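Side-chain contact in protease (PDB 5Z6O), which hydrolyses peptide bonds in proteins as a serine protease of the subtilisin (peptidase S8) family, probably accepting casein, gelatin and collagen: residues M115-A118 and V119-K123. Numbering follows the deposited sequence. Where two conformers were deposited one is given.
Sequences MDWA and VKDSK
Asp121 sets its CB and carboxylate alongside the indole of Trp117, one turn earlier on the helix 108-124, an alpha-helix packed against the parallel sheet of the subtilisin fold. A chi1 of 179° puts CG of Trp117 beside its own carbonyl carbon, which carries the indole along the helix to the next turn. There CB of Asp121 sits over one face of the six-membered ring of Trp117, 4.0 Å from the centroid of that ring, a CH-pi contact. The carboxylate follows over the rim: Asp121 CG lies 3.7 Å from Trp117 CH2, and the carboxylate plane is only 10° from that of the ring. OD2 of Asp121 has other partners, a salt bridge with Arg125 and a hydrogen bond with Tyr39 OH on the strand 37-42. With an alanine at Trp117 the CB and carboxylate of Asp121 would probably lose their flat neighbour, and a gap would open beside Tyr39, which the indole also touches. The tight side of the helix is formed by Met115, Ala118, Val119 and Ser122: Met115 and Val119 pack on the helix 143-154, while Ala118 meets Met133 and Tyr39 of the sheet. Across the same turn, CG2 of Val119 rests 3.6 Å from Met115 O. The solvent side is looser. The long chain of exposed Lys120 bends at chi4 (61°), and its NZ is held only by a weak bond, 3.4 Å long, to a water that donates to Asp116 O. Between the two sides, Asp121 N donates to Trp117 O at 2.9 Å, in the carbonyl plane.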
loop_
_atom_site.group_PDB
_atom_site.type_symbol
_atom_site.label_atom_id
_atom_site.label_comp_id
_atom_site.label_asym_id
_atom_site.label_seq_id
_atom_site.Cartn_x
_atom_site.Cartn_y
_atom_site.Cartn_z
ATOM N N MET A 115 14.001 -6.118 -0.065
ATOM C CA MET A 115 13.073 -6.869 0.784
ATOM C C MET A 115 13.799 -7.546 1.933
ATOM O O MET A 115 13.329 -7.516 3.089
ATOM C CB MET A 115 12.330 -7.919 -0.052
ATOM C CG MET A 115 11.537 -7.305 -1.192
ATOM S SD MET A 115 10.953 -8.516 -2.377
ATOM C CE MET A 115 9.819 -9.407 -1.347
ATOM N N ASP A 116 14.940 -8.174 1.616
ATOM C CA ASP A 116 15.750 -8.828 2.635
ATOM C C ASP A 116 16.236 -7.834 3.685
ATOM O O ASP A 116 16.213 -8.129 4.899
ATOM C CB ASP A 116 16.946 -9.526 1.972
ATOM C CG ASP A 116 16.578 -10.840 1.284
ATOM O OD1 ASP A 116 15.411 -11.304 1.358
ATOM O OD2 ASP A 116 17.482 -11.406 0.647
ATOM N N TRP A 117 16.691 -6.652 3.241
ATOM C CA TRP A 117 17.121 -5.625 4.190
ATOM C C TRP A 117 15.993 -5.260 5.141
ATOM O O TRP A 117 16.197 -5.136 6.364
ATOM C CB TRP A 117 17.605 -4.383 3.445
ATOM C CG TRP A 117 18.036 -3.305 4.378
ATOM C CD1 TRP A 117 19.309 -3.055 4.817
ATOM C CD2 TRP A 117 17.184 -2.342 5.031
ATOM N NE1 TRP A 117 19.299 -1.994 5.714
ATOM C CE2 TRP A 117 18.009 -1.539 5.859
ATOM C CE3 TRP A 117 15.815 -2.083 4.997
ATOM C CZ2 TRP A 117 17.499 -0.501 6.642
ATOM C CZ3 TRP A 117 15.304 -1.030 5.777
ATOM C CH2 TRP A 117 16.147 -0.262 6.590
ATOM N N ALA A 118 14.783 -5.102 4.599
ATOM C CA ALA A 118 13.667 -4.669 5.436
ATOM C C ALA A 118 13.305 -5.720 6.481
ATOM O O ALA A 118 12.949 -5.385 7.627
ATOM C CB ALA A 118 12.477 -4.331 4.543
ATOM N N VAL A 119 13.337 -6.998 6.100
ATOM C CA VAL A 119 13.023 -8.048 7.078
ATOM C C VAL A 119 14.030 -8.008 8.232
ATOM O O VAL A 119 13.655 -8.086 9.416
ATOM C CB VAL A 119 13.008 -9.434 6.402
ATOM C CG1 VAL A 119 13.073 -10.528 7.483
ATOM C CG2 VAL A 119 11.741 -9.616 5.509
ATOM N N LYS A 120 15.319 -7.878 7.902
ATOM C CA LYS A 120 16.344 -7.771 8.950
ATOM C C LYS A 120 16.090 -6.577 9.852
ATOM O O LYS A 120 16.199 -6.669 11.081
ATOM C CB LYS A 120 17.733 -7.643 8.327
ATOM C CG LYS A 120 18.373 -8.969 7.972
ATOM C CD LYS A 120 19.834 -8.776 7.586
ATOM C CE LYS A 120 20.473 -10.105 7.225
ATOM N NZ LYS A 120 19.777 -10.727 6.065
ATOM N N ASP A 121 15.776 -5.427 9.250
ATOM C CA ASP A 121 15.518 -4.226 10.035
ATOM C C ASP A 121 14.314 -4.400 10.951
ATOM O O ASP A 121 14.317 -3.941 12.098
ATOM C CB ASP A 121 15.311 -3.034 9.101
ATOM C CG ASP A 121 15.206 -1.731 9.855
ATOM O OD1 ASP A 121 16.254 -1.219 10.307
ATOM O OD2 ASP A 121 14.076 -1.227 9.995
ATOM N N SER A 122 13.267 -5.063 10.466
ATOM C CA SER A 122 12.091 -5.232 11.300
ATOM C C SER A 122 12.399 -6.122 12.499
ATOM O O SER A 122 11.898 -5.869 13.594
ATOM C CB SER A 122 10.939 -5.798 10.473
ATOM O OG SER A 122 11.195 -7.121 10.069
ATOM N N LYS A 123 13.228 -7.158 12.316
ATOM C CA LYS A 123 13.673 -7.946 13.470
ATOM C C LYS A 123 14.477 -7.079 14.443
ATOM O O LYS A 123 14.202 -7.063 15.648
ATOM C CB LYS A 123 14.495 -9.166 13.016
ATOM C CG LYS A 123 13.662 -10.200 12.279
ATOM C CD LYS A 123 14.412 -11.512 12.095
ATOM C CE LYS A 123 13.599 -12.518 11.269
ATOM N NZ LYS A 123 12.177 -12.652 11.769
HETATM O O HOH W 1 16.364 -11.153 5.958
#